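Side-chain contacts in halogenase PltM (Pseudomonas fluorescens, PDB 6BZN), which halogenates phenolic substrates as a flavoprotein, installing chlorine, bromine or iodine, probably through the FAD chemistry of the flavin-dependent halogenases: residues A[127-132]-A[418-423]; A[365-370]-A[383-388]; A[424-429]-A[462-467]; A[432-437]-A[449-454]. One frame throughout, in Å; residues are numbered along the deposited sequence.

Overall arrangement
Three of the four contacts use helix 410-441, in the order interaction 1, interaction 3 and interaction 4 along its length. Interaction 1 sets it against strand 126-131 at the edge of the mixed sheet, interaction 3 against the start of helix 465-483, and interaction 4 against helix 444-452. Centres of 1 and 3 lie about 13 Å apart, those of 3 and 4 about 12 Å. Interaction 2, between helices 352-374 and 383-406, has its centre about 15 Å from that of interaction 4 and is joined to it by the Lys367-Glu452 salt bridge. Its segments lie between those of interaction 1, before interactions 3 and 4. The long helix thus packs on both the mixed sheet's edge and the C-terminal helices.

Interaction 1 of 4, residues A[127-132]-A[418-423]; sequences VAPPLK and RVWLSG
Pro129 and Leu421 meet flank to flank, the two side chains lying alongside each other and pointing opposite ways. Both leucine methyls are used. CD1 lies 3.7 Å from Pro129 CG and CD2 the same 3.7 Å from Pro129 CB, so the fork of Leu421 fits along the CB-CG side of the pyrrolidine ring. Leu421 reaches this position because its CG stands anti to the backbone N (chi1 -174°), which swings the fork off the helix toward the strand. Trp420, the preceding helical residue, offers the rim of its six-membered ring: CZ3 is 4.3 Å from Pro129 CG, and the proline approaches at the ring edge, near the indole plane. The same CG therefore touches both leucine and tryptophan.

The contact brings strand 126-131, an outermost strand of the mixed seven-stranded sheet, against the long helix 410-441. Nothing polar passes between the two segments; they are held by apolar packing in a buried setting. Beyond them the Trp420 ring stacks with Phe350, and its side chain is about 8 Å from that of Ser351, a residue seen to bind FAD in this protein. Val127 adds to the strand-helix packing by touching Trp413 and His417 one turn or more earlier on the helix.

Within the helix, Arg418 O accepts two bonds, from Ser422 N and from Ser422 OG. The hydroxyl, 2.9 Å from Arg418 O, lies in the carbonyl plane. The guanidinium of Arg418 turns to the C-terminal tail, where NH1 bonds Tyr511 O and NH2 bonds Asn516 O.

Interaction 2 of 4, residues A[365-370]-A[383-388]; sequences APKVLD and IEVERH
Lys367 and Val385 mark the closest approach of two nearly antiparallel helices, their CA atoms 9.0 Å apart, a separation bridged mainly by the long lysine chain. The chain leaves its helix with CG anti to the carbonyl carbon, runs extended as far as CE, and bends only at its last torsion (chi4 -66°). Its aliphatic part passes alongside the valine in the opposite direction: Lys367 CD is 3.8 Å from Val385 CG2, and Lys367 CE is 4.1 Å from the same methyl. This CG2 stands anti to the carbonyl carbon of Val385, which turns it to the lysine. The same Lys367 CE is 4.4 Å from Glu384 CB.

The partners are consecutive helices, 352-374 and 383-406, joined by a short connection and packed as a helical hairpin. Val385 also packs on Ser360 and Leu364 of helix 352-374.

At its polar end Lys367 NZ forms a salt bridge with Glu452 OE1 on helix 444-452, bringing a third helix to the contact. One water accepts a bond from Glu384 N at 2.9 Å and a weak one from Lys367 NZ, linking the lysine to the first turn of helix 383-406. The carboxylate of Glu384 instead forms a salt bridge with Arg387 in its own helix, Arg387 NH1 meeting Glu384 OE1 at 2.9 Å on the syn side of the carboxylate, with the oxygen close to the guanidinium plane and an N-H...O angle of 160°.

Interaction 3 of 4, residues A[424-429]-A[462-467]; sequences SNLGSA and LDSPAY
Apolar contacts carry the meeting of Leu426 with Tyr467. One methyl does the touching: Leu426 CD1 lies 3.6 Å from Tyr467 CB and 4.1 Å from Tyr467 CG, reaching the base of the aromatic side chain, the two side chains meeting at a slant. With its CG anti to the carbonyl carbon (chi1 -79°), Leu426 extends its fork toward the start of helix 465-483. A second apolar contact sets a methyl against backbone. Leu462 CD1 is 3.5 Å from Gly427 CA and 3.7 Å from Gly427 O; the glycine presents no side chain here, and the chains come close, their CA atoms 5.6 Å apart.

Ser464 and Ser428 make their hydrogen bonds within their own segments. Ser464 is the N-cap of helix 465-483, its OG accepting from Tyr467 N at 3.0 Å with an N-H...O angle of 164°. The same OG is 4.0 Å from Leu426 CD1, so the methyl rests beside the capped first turn. In the other helix, Ser428 OG bonds Ser424 O at 2.8 Å from above the carbonyl plane, while Ser428 N reaches that oxygen from the opposite face.

Beyond the two segments, Tyr467 carries its hydroxyl on to Val419 O, about two turns before Leu426 in helix 410-441. Tyr467 is thus held at both ends, by the leucine methyl at its CB and by Val419 O at its hydroxyl, which probably fixes the ring's position between the two helices.

Interaction 4 of 4, residues A[432-437]-A[449-454]; sequences QKLLHD and AALEAV
Leu434 projects from its helix straight toward the neighbouring one, and its two methyls divide the work. The bond to its CB is directed at segment 449-454, where the backbones are nearest at Ala450, the CA atoms of the two residues being 7.7 Å apart. The next atom, CG, lies anti to the carbonyl carbon (chi1 -70°) and acts as the branch point, making no close approach of its own. From there CD2 goes to Ala450 and meets its CB at 3.7 Å, methyl against methyl. CD1 takes the other direction and comes to 4.1 Å from Leu451 CD1. The two leucine side chains cross at about a right angle, touching through these end methyls. Leu451 holds its CG anti to the backbone N (chi1 -178°), which brings its fork across the path of Leu434. The contact is wholly apolar.

The two helices follow one another in the chain, with a very short connection between 441 and 444, so that Leu434 packs against the last turn of a helical hairpin's second arm. Leu451 also touches Glu359 and Arg363 of helix 352-374. Leu435, next to Leu434, faces Phe72 and Leu76 instead, placing helix 410-441 between helix 68-81 and helix 444-452.

Interaction 1 of 4, residues A[127-132]-A[418-423]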
loop_
_atom_site.group_PDB
_atom_site.type_symbol
_atom_site.label_atom_id
_atom_site.label_comp_id
_atom_site.label_asym_id
_atom_site.label_seq_id
_atom_site.Cartn_x
_atom_site.Cartn_y
_atom_site.Cartn_z
ATOM N N VAL A 127 -16.572 10.331 -7.002
ATOM C CA VAL A 127 -17.039 9.388 -5.987
ATOM C C VAL A 127 -16.098 9.502 -4.793
ATOM O O VAL A 127 -14.894 9.730 -4.959
ATOM C CB VAL A 127 -17.140 7.912 -6.470
ATOM C CG1 VAL A 127 -18.210 7.757 -7.537
ATOM C CG2 VAL A 127 -15.809 7.377 -6.991
ATOM N N ALA A 128 -16.649 9.363 -3.596
ATOM C CA ALA A 128 -15.846 9.430 -2.381
ATOM C C ALA A 128 -16.576 8.724 -1.246
ATOM O O ALA A 128 -17.408 9.328 -0.589
ATOM C CB ALA A 128 -15.542 10.882 -2.011
ATOM N N PRO A 129 -16.281 7.433 -1.027
ATOM C CA PRO A 129 -16.921 6.749 0.090
ATOM C C PRO A 129 -16.193 7.069 1.390
ATOM O O PRO A 129 -15.027 6.737 1.509
ATOM C CB PRO A 129 -16.802 5.269 -0.277
ATOM C CG PRO A 129 -15.672 5.179 -1.263
ATOM C CD PRO A 129 -15.467 6.531 -1.864
ATOM N N PRO A 130 -16.860 7.728 2.357
ATOM C CA PRO A 130 -16.118 8.159 3.538
ATOM C C PRO A 130 -15.848 7.072 4.574
ATOM O O PRO A 130 -16.575 6.069 4.651
ATOM C CB PRO A 130 -17.000 9.262 4.134
ATOM C CG PRO A 130 -18.348 9.060 3.586
ATOM C CD PRO A 130 -18.265 8.191 2.376
ATOM N N LEU A 131 -14.804 7.284 5.358
ATOM C CA LEU A 131 -14.501 6.450 6.520
ATOM C C LEU A 131 -15.335 6.934 7.703
ATOM O O LEU A 131 -15.830 8.059 7.703
ATOM C CB LEU A 131 -13.018 6.573 6.882
ATOM C CG LEU A 131 -12.008 6.271 5.771
ATOM C CD1 LEU A 131 -10.621 6.726 6.185
ATOM C CD2 LEU A 131 -12.026 4.793 5.411
ATOM N N LYS A 132 -15.464 6.092 8.713
ATOM C CA LYS A 132 -16.056 6.512 9.990
ATOM C C LYS A 132 -14.979 7.144 10.873
ATOM O O LYS A 132 -15.210 8.212 11.455
ATOM C CB LYS A 132 -16.714 5.328 10.709
ATOM C CG LYS A 132 -17.972 5.693 11.493
ATOM C CD LYS A 132 -19.180 5.871 10.581
ATOM C CE LYS A 132 -20.470 6.006 11.381
ATOM N NZ LYS A 132 -21.688 5.921 10.524
ATOM N N ARG A 418 -17.242 0.283 -6.831
ATOM C CA ARG A 418 -18.007 -0.513 -5.869
ATOM C C ARG A 418 -17.510 -1.944 -5.738
ATOM O O ARG A 418 -17.726 -2.559 -4.708
ATOM C CB ARG A 418 -19.501 -0.506 -6.236
ATOM C CG ARG A 418 -20.113 0.886 -6.174
ATOM C CD ARG A 418 -20.969 1.216 -7.392
ATOM N NE ARG A 418 -21.229 2.652 -7.418
ATOM C CZ ARG A 418 -22.126 3.294 -6.666
ATOM N NH1 ARG A 418 -22.946 2.634 -5.839
ATOM N NH2 ARG A 418 -22.208 4.614 -6.737
ATOM N N VAL A 419 -16.852 -2.469 -6.772
ATOM C CA VAL A 419 -16.208 -3.794 -6.703
ATOM C C VAL A 419 -15.023 -3.737 -5.723
ATOM O O VAL A 419 -14.937 -4.538 -4.783
ATOM C CB VAL A 419 -15.784 -4.288 -8.108
ATOM C CG1 VAL A 419 -15.010 -5.602 -8.043
ATOM C CG2 VAL A 419 -17.009 -4.452 -8.998
ATOM N N TRP A 420 -14.153 -2.754 -5.897
ATOM C CA TRP A 420 -13.079 -2.496 -4.926
ATOM C C TRP A 420 -13.638 -2.227 -3.519
ATOM O O TRP A 420 -13.197 -2.826 -2.535
ATOM C CB TRP A 420 -12.215 -1.307 -5.365
ATOM C CG TRP A 420 -11.423 -0.729 -4.228
ATOM C CD1 TRP A 420 -10.306 -1.262 -3.653
ATOM C CD2 TRP A 420 -11.711 0.465 -3.510
ATOM N NE1 TRP A 420 -9.883 -0.470 -2.616
ATOM C CE2 TRP A 420 -10.729 0.598 -2.507
ATOM C CE3 TRP A 420 -12.715 1.448 -3.617
ATOM C CZ2 TRP A 420 -10.713 1.669 -1.613
ATOM C CZ3 TRP A 420 -12.695 2.512 -2.739
ATOM C CH2 TRP A 420 -11.706 2.614 -1.741
ATOM N N LEU A 421 -14.600 -1.312 -3.424
ATOM C CA LEU A 421 -15.074 -0.878 -2.113
ATOM C C LEU A 421 -15.674 -2.018 -1.307
ATOM O O LEU A 421 -15.343 -2.174 -0.155
ATOM C CB LEU A 421 -16.084 0.255 -2.241
ATOM C CG LEU A 421 -16.539 0.889 -0.925
ATOM C CD1 LEU A 421 -15.412 1.659 -0.268
ATOM C CD2 LEU A 421 -17.723 1.811 -1.169
ATOM N N SER A 422 -16.574 -2.791 -1.917
ATOM C CA SER A 422 -17.221 -3.896 -1.232
ATOM C C SER A 422 -16.211 -4.929 -0.732
ATOM O O SER A 422 -16.348 -5.431 0.384
ATOM C CB SER A 422 -18.302 -4.558 -2.108
ATOM O OG SER A 422 -17.797 -5.084 -3.339
ATOM N N GLY A 423 -15.195 -5.215 -1.534
ATOM C CA GLY A 423 -14.142 -6.130 -1.131
ATOM C C GLY A 423 -13.302 -5.612 0.011
ATOM O O GLY A 423 -13.090 -6.309 1.007
#

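Interaction 2 of 4, residues A[365-370]-A[383-388]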
loop_
_atom_site.group_PDB
_atom_site.type_symbol
_atom_site.label_atom_id
_atom_site.label_comp_id
_atom_site.label_asym_id
_atom_site.label_seq_id
_atom_site.Cartn_x
_atom_site.Cartn_y
_atom_site.Cartn_z
ATOM N N ALA A 365 6.485 -13.320 11.274
ATOM C CA ALA A 365 7.234 -13.177 12.531
ATOM C C ALA A 365 7.038 -14.368 13.487
ATOM O O ALA A 365 8.020 -14.874 14.014
ATOM C CB ALA A 365 6.936 -11.848 13.220
ATOM N N PRO A 366 5.789 -14.857 13.660
ATOM C CA PRO A 366 5.594 -16.039 14.510
ATOM C C PRO A 366 6.317 -17.268 13.995
ATOM O O PRO A 366 6.794 -18.072 14.802
ATOM C CB PRO A 366 4.076 -16.257 14.472
ATOM C CG PRO A 366 3.529 -14.910 14.189
ATOM C CD PRO A 366 4.494 -14.328 13.200
ATOM N N LYS A 367 6.436 -17.392 12.669
ATOM C CA LYS A 367 7.127 -18.526 12.068
ATOM C C LYS A 367 8.632 -18.429 12.257
ATOM O O LYS A 367 9.296 -19.435 12.449
ATOM C CB LYS A 367 6.761 -18.649 10.591
ATOM C CG LYS A 367 5.266 -18.838 10.381
ATOM C CD LYS A 367 4.911 -18.898 8.915
ATOM C CE LYS A 367 3.401 -18.919 8.695
ATOM N NZ LYS A 367 2.805 -20.169 9.239
ATOM N N VAL A 368 9.180 -17.221 12.176
ATOM C CA VAL A 368 10.615 -17.026 12.412
ATOM C C VAL A 368 10.937 -17.347 13.878
ATOM O O VAL A 368 11.953 -17.985 14.169
ATOM C CB VAL A 368 11.056 -15.597 12.004
ATOM C CG1 VAL A 368 12.488 -15.298 12.439
ATOM C CG2 VAL A 368 10.936 -15.447 10.496
ATOM N N LEU A 369 10.064 -16.915 14.789
ATOM C CA LEU A 369 10.223 -17.224 16.204
ATOM C C LEU A 369 10.181 -18.731 16.471
ATOM O O LEU A 369 11.014 -19.242 17.230
ATOM C CB LEU A 369 9.149 -16.548 17.051
ATOM C CG LEU A 369 9.180 -15.026 17.146
ATOM C CD1 LEU A 369 8.000 -14.596 18.007
ATOM C CD2 LEU A 369 10.482 -14.519 17.723
ATOM N N ASP A 370 9.226 -19.425 15.853
ATOM C CA ASP A 370 9.150 -20.893 15.987
ATOM C C ASP A 370 10.432 -21.554 15.443
ATOM O O ASP A 370 10.995 -22.438 16.082
ATOM C CB ASP A 370 7.905 -21.462 15.289
ATOM C CG ASP A 370 7.930 -22.990 15.185
ATOM O OD1 ASP A 370 8.418 -23.510 14.148
ATOM O OD2 ASP A 370 7.499 -23.674 16.149
ATOM N N ILE A 383 5.923 -21.495 3.892
ATOM C CA ILE A 383 5.193 -21.568 2.627
ATOM C C ILE A 383 3.937 -20.693 2.612
ATOM O O ILE A 383 3.603 -20.120 1.590
ATOM C CB ILE A 383 4.871 -23.034 2.225
ATOM C CG1 ILE A 383 4.476 -23.128 0.752
ATOM C CG2 ILE A 383 3.801 -23.650 3.116
ATOM C CD1 ILE A 383 5.615 -22.880 -0.211
ATOM N N GLU A 384 3.264 -20.562 3.746
ATOM C CA GLU A 384 2.065 -19.735 3.801
ATOM C C GLU A 384 2.380 -18.235 3.722
ATOM O O GLU A 384 1.514 -17.444 3.338
ATOM C CB GLU A 384 1.228 -20.065 5.036
ATOM C CG GLU A 384 0.688 -21.499 5.040
ATOM C CD GLU A 384 -0.277 -21.817 3.899
ATOM O OE1 GLU A 384 -1.021 -20.915 3.458
ATOM O OE2 GLU A 384 -0.306 -22.993 3.449
ATOM N N VAL A 385 3.600 -17.849 4.082
ATOM C CA VAL A 385 4.051 -16.474 3.873
ATOM C C VAL A 385 4.133 -16.201 2.358
ATOM O O VAL A 385 3.641 -15.172 1.862
ATOM C CB VAL A 385 5.389 -16.191 4.591
ATOM C CG1 VAL A 385 5.898 -14.794 4.294
ATOM C CG2 VAL A 385 5.212 -16.350 6.096
ATOM N N GLU A 386 4.731 -17.129 1.621
ATOM C CA GLU A 386 4.794 -17.014 0.168
ATOM C C GLU A 386 3.418 -17.025 -0.493
ATOM O O GLU A 386 3.154 -16.244 -1.397
ATOM C CB GLU A 386 5.627 -18.157 -0.405
ATOM C CG GLU A 386 5.815 -18.087 -1.904
ATOM C CD GLU A 386 6.811 -19.108 -2.384
ATOM O OE1 GLU A 386 6.386 -20.179 -2.855
ATOM O OE2 GLU A 386 8.028 -18.864 -2.245
ATOM N N ARG A 387 2.568 -17.953 -0.065
ATOM C CA ARG A 387 1.227 -18.055 -0.612
ATOM C C ARG A 387 0.459 -16.745 -0.441
ATOM O O ARG A 387 -0.109 -16.243 -1.400
ATOM C CB ARG A 387 0.473 -19.225 0.018
ATOM C CG ARG A 387 -0.979 -19.334 -0.422
ATOM C CD ARG A 387 -1.584 -20.640 0.064
ATOM N NE ARG A 387 -3.039 -20.680 -0.116
ATOM C CZ ARG A 387 -3.946 -20.925 0.836
ATOM N NH1 ARG A 387 -3.604 -21.172 2.097
ATOM N NH2 ARG A 387 -5.242 -20.936 0.510
ATOM N N HIS A 388 0.451 -16.191 0.769
ATOM C CA HIS A 388 -0.142 -14.872 0.978
ATOM C C HIS A 388 0.466 -13.804 0.040
ATOM O O HIS A 388 -0.264 -13.117 -0.669
ATOM C CB HIS A 388 -0.017 -14.406 2.428
ATOM C CG HIS A 388 -0.274 -12.945 2.577
ATOM N ND1 HIS A 388 0.735 -12.030 2.789
ATOM C CD2 HIS A 388 -1.406 -12.228 2.403
ATOM C CE1 HIS A 388 0.221 -10.815 2.806
ATOM N NE2 HIS A 388 -1.075 -10.909 2.563
HETATM O O HOH W 1 3.795 -21.565 6.443
#

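Interaction 3 of 4, residues A[424-429]-A[462-467]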
loop_
_atom_site.group_PDB
_atom_site.type_symbol
_atom_site.label_atom_id
_atom_site.label_comp_id
_atom_site.label_asym_id
_atom_site.label_seq_id
_atom_site.Cartn_x
_atom_site.Cartn_y
_atom_site.Cartn_z
ATOM N N SER A 424 -12.829 -4.375 -0.130
ATOM C CA SER A 424 -12.075 -3.732 0.935
ATOM C C SER A 424 -12.870 -3.671 2.244
ATOM O O SER A 424 -12.329 -3.922 3.320
ATOM C CB SER A 424 -11.650 -2.326 0.514
ATOM O OG SER A 424 -11.006 -1.673 1.593
ATOM N N ASN A 425 -14.150 -3.312 2.154
ATOM C CA ASN A 425 -15.012 -3.254 3.342
ATOM C C ASN A 425 -15.115 -4.617 4.040
ATOM O O ASN A 425 -15.065 -4.672 5.266
ATOM C CB ASN A 425 -16.427 -2.771 2.992
ATOM C CG ASN A 425 -16.479 -1.318 2.530
ATOM O OD1 ASN A 425 -15.548 -0.516 2.735
ATOM N ND2 ASN A 425 -17.589 -0.958 1.935
ATOM N N LEU A 426 -15.235 -5.701 3.263
ATOM C CA LEU A 426 -15.267 -7.062 3.819
ATOM C C LEU A 426 -13.934 -7.443 4.486
ATOM O O LEU A 426 -13.933 -7.953 5.598
ATOM C CB LEU A 426 -15.677 -8.100 2.767
ATOM C CG LEU A 426 -17.190 -8.181 2.471
ATOM C CD1 LEU A 426 -17.458 -8.960 1.204
ATOM C CD2 LEU A 426 -17.969 -8.810 3.616
ATOM N N GLY A 427 -12.814 -7.144 3.838
ATOM C CA GLY A 427 -11.496 -7.451 4.409
ATOM C C GLY A 427 -11.224 -6.688 5.691
ATOM O O GLY A 427 -10.726 -7.252 6.673
ATOM N N SER A 428 -11.562 -5.407 5.681
ATOM C CA SER A 428 -11.434 -4.566 6.866
ATOM C C SER A 428 -12.262 -5.103 8.034
ATOM O O SER A 428 -11.777 -5.198 9.151
ATOM C CB SER A 428 -11.835 -3.135 6.543
ATOM O OG SER A 428 -11.010 -2.644 5.493
ATOM N N ALA A 429 -13.517 -5.462 7.760
ATOM C CA ALA A 429 -14.375 -6.047 8.788
ATOM C C ALA A 429 -13.780 -7.343 9.329
ATOM O O ALA A 429 -13.818 -7.572 10.546
ATOM C CB ALA A 429 -15.788 -6.280 8.257
ATOM N N LEU A 462 -10.412 -11.471 2.053
ATOM C CA LEU A 462 -9.760 -12.526 2.839
ATOM C C LEU A 462 -10.515 -13.854 2.909
ATOM O O LEU A 462 -9.890 -14.906 2.786
ATOM C CB LEU A 462 -9.396 -12.098 4.263
ATOM C CG LEU A 462 -8.274 -11.058 4.419
ATOM C CD1 LEU A 462 -8.844 -9.654 4.540
ATOM C CD2 LEU A 462 -7.440 -11.367 5.657
ATOM N N ASP A 463 -11.827 -13.822 3.139
ATOM C CA ASP A 463 -12.562 -15.047 3.455
ATOM C C ASP A 463 -13.994 -15.181 2.899
ATOM O O ASP A 463 -14.714 -16.089 3.321
ATOM C CB ASP A 463 -12.582 -15.220 4.970
ATOM C CG ASP A 463 -12.831 -16.668 5.401
ATOM O OD1 ASP A 463 -12.222 -17.602 4.844
ATOM O OD2 ASP A 463 -13.662 -16.873 6.289
ATOM N N SER A 464 -14.399 -14.340 1.946
ATOM C CA SER A 464 -15.782 -14.379 1.418
ATOM C C SER A 464 -15.864 -15.019 0.025
ATOM O O SER A 464 -15.481 -14.387 -0.957
ATOM C CB SER A 464 -16.351 -12.965 1.336
ATOM O OG SER A 464 -17.585 -12.957 0.620
ATOM N N PRO A 465 -16.379 -16.265 -0.083
ATOM C CA PRO A 465 -16.475 -16.823 -1.439
ATOM C C PRO A 465 -17.381 -16.004 -2.381
ATOM O O PRO A 465 -17.092 -15.892 -3.570
ATOM C CB PRO A 465 -17.032 -18.237 -1.218
ATOM C CG PRO A 465 -16.785 -18.546 0.215
ATOM C CD PRO A 465 -16.773 -17.242 0.953
ATOM N N ALA A 466 -18.453 -15.423 -1.858
ATOM C CA ALA A 466 -19.333 -14.595 -2.676
ATOM C C ALA A 466 -18.601 -13.363 -3.217
ATOM O O ALA A 466 -18.697 -13.055 -4.417
ATOM C CB ALA A 466 -20.576 -14.179 -1.903
ATOM N N TYR A 467 -17.848 -12.675 -2.359
ATOM C CA TYR A 467 -17.102 -11.510 -2.839
ATOM C C TYR A 467 -16.075 -11.917 -3.897
ATOM O O TYR A 467 -15.959 -11.266 -4.932
ATOM C CB TYR A 467 -16.392 -10.693 -1.733
ATOM C CG TYR A 467 -15.612 -9.616 -2.425
ATOM C CD1 TYR A 467 -16.269 -8.529 -2.989
ATOM C CD2 TYR A 467 -14.256 -9.770 -2.696
ATOM C CE1 TYR A 467 -15.585 -7.580 -3.728
ATOM C CE2 TYR A 467 -13.563 -8.830 -3.446
ATOM C CZ TYR A 467 -14.228 -7.733 -3.949
ATOM O OH TYR A 467 -13.569 -6.780 -4.688
#

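Interaction 4 of 4, residues A[432-437]-A[449-454]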
loop_
_atom_site.group_PDB
_atom_site.type_symbol
_atom_site.label_atom_id
_atom_site.label_comp_id
_atom_site.label_asym_id
_atom_site.label_seq_id
_atom_site.Cartn_x
_atom_site.Cartn_y
_atom_site.Cartn_z
ATOM N N GLN A 432 -10.898 -6.449 11.590
ATOM C CA GLN A 432 -11.441 -5.842 12.809
ATOM C C GLN A 432 -11.891 -6.911 13.812
ATOM O O GLN A 432 -11.649 -6.780 15.006
ATOM C CB GLN A 432 -12.619 -4.932 12.455
ATOM C CG GLN A 432 -13.224 -4.188 13.633
ATOM C CD GLN A 432 -14.208 -3.129 13.191
ATOM O OE1 GLN A 432 -14.884 -3.280 12.169
ATOM N NE2 GLN A 432 -14.287 -2.040 13.948
ATOM N N LYS A 433 -12.543 -7.953 13.309
ATOM C CA LYS A 433 -12.993 -9.101 14.118
ATOM C C LYS A 433 -11.826 -9.888 14.729
ATOM O O LYS A 433 -11.859 -10.214 15.932
ATOM C CB LYS A 433 -13.893 -10.004 13.251
ATOM C CG LYS A 433 -14.344 -11.325 13.868
ATOM C CD LYS A 433 -15.379 -12.021 12.971
ATOM C CE LYS A 433 -16.038 -13.232 13.626
ATOM N NZ LYS A 433 -15.069 -14.211 14.200
ATOM N N LEU A 434 -10.798 -10.166 13.921
ATOM C CA LEU A 434 -9.565 -10.814 14.413
ATOM C C LEU A 434 -8.941 -10.036 15.567
ATOM O O LEU A 434 -8.504 -10.632 16.560
ATOM C CB LEU A 434 -8.528 -10.975 13.290
ATOM C CG LEU A 434 -8.767 -11.974 12.162
ATOM C CD1 LEU A 434 -7.688 -11.862 11.090
ATOM C CD2 LEU A 434 -8.813 -13.385 12.719
ATOM N N LEU A 435 -8.896 -8.714 15.429
ATOM C CA LEU A 435 -8.341 -7.842 16.456
ATOM C C LEU A 435 -9.188 -7.892 17.728
ATOM O O LEU A 435 -8.646 -8.032 18.820
ATOM C CB LEU A 435 -8.252 -6.398 15.955
ATOM C CG LEU A 435 -7.697 -5.343 16.909
ATOM C CD1 LEU A 435 -6.246 -5.612 17.284
ATOM C CD2 LEU A 435 -7.828 -3.977 16.269
ATOM N N HIS A 436 -10.504 -7.759 17.577
ATOM C CA HIS A 436 -11.411 -7.885 18.714
ATOM C C HIS A 436 -11.198 -9.191 19.487
ATOM O O HIS A 436 -11.061 -9.154 20.710
ATOM C CB HIS A 436 -12.872 -7.775 18.303
ATOM C CG HIS A 436 -13.799 -7.655 19.472
ATOM N ND1 HIS A 436 -14.461 -8.736 20.010
ATOM C CD2 HIS A 436 -14.126 -6.591 20.242
ATOM C CE1 HIS A 436 -15.184 -8.337 21.042
ATOM N NE2 HIS A 436 -14.998 -7.040 21.204
ATOM N N ASP A 437 -11.126 -10.316 18.779
ATOM C CA ASP A 437 -10.896 -11.627 19.414
ATOM C C ASP A 437 -9.545 -11.689 20.127
ATOM O O ASP A 437 -9.458 -12.183 21.261
ATOM C CB ASP A 437 -11.014 -12.778 18.395
ATOM C CG ASP A 437 -12.426 -12.941 17.843
ATOM O OD1 ASP A 437 -13.383 -12.413 18.443
ATOM O OD2 ASP A 437 -12.593 -13.594 16.796
ATOM N N ALA A 449 -3.476 -18.746 13.770
ATOM C CA ALA A 449 -4.134 -19.834 13.047
ATOM C C ALA A 449 -5.372 -19.328 12.300
ATOM O O ALA A 449 -5.608 -19.730 11.165
ATOM C CB ALA A 449 -4.485 -20.978 13.994
ATOM N N ALA A 450 -6.117 -18.400 12.899
ATOM C CA ALA A 450 -7.288 -17.823 12.239
ATOM C C ALA A 450 -6.917 -17.027 10.974
ATOM O O ALA A 450 -7.575 -17.146 9.935
ATOM C CB ALA A 450 -8.062 -16.951 13.205
ATOM N N LEU A 451 -5.846 -16.239 11.051
ATOM C CA LEU A 451 -5.359 -15.514 9.873
ATOM C C LEU A 451 -4.879 -16.490 8.794
ATOM O O LEU A 451 -5.140 -16.292 7.598
ATOM C CB LEU A 451 -4.245 -14.533 10.259
ATOM C CG LEU A 451 -3.650 -13.656 9.153
ATOM C CD1 LEU A 451 -4.713 -12.819 8.461
ATOM C CD2 LEU A 451 -2.592 -12.749 9.755
ATOM N N GLU A 452 -4.197 -17.557 9.197
ATOM C CA GLU A 452 -3.699 -18.513 8.219
ATOM C C GLU A 452 -4.821 -19.345 7.591
ATOM O O GLU A 452 -4.711 -19.761 6.453
ATOM C CB GLU A 452 -2.657 -19.421 8.837
ATOM C CG GLU A 452 -1.951 -20.287 7.815
ATOM C CD GLU A 452 -0.614 -20.777 8.303
ATOM O OE1 GLU A 452 0.341 -19.967 8.349
ATOM O OE2 GLU A 452 -0.509 -21.979 8.608
ATOM N N ALA A 453 -5.905 -19.557 8.324
ATOM C CA ALA A 453 -7.010 -20.387 7.831
ATOM C C ALA A 453 -7.975 -19.672 6.876
ATOM O O ALA A 453 -8.923 -20.292 6.385
ATOM C CB ALA A 453 -7.775 -20.971 9.010
ATOM N N VAL A 454 -7.753 -18.392 6.568
ATOM C CA VAL A 454 -8.671 -17.699 5.664
ATOM C C VAL A 454 -8.684 -18.404 4.306
ATOM O O VAL A 454 -7.658 -18.926 3.854
ATOM C CB VAL A 454 -8.329 -16.201 5.476
ATOM C CG1 VAL A 454 -8.371 -15.464 6.812
ATOM C CG2 VAL A 454 -6.994 -16.031 4.754
#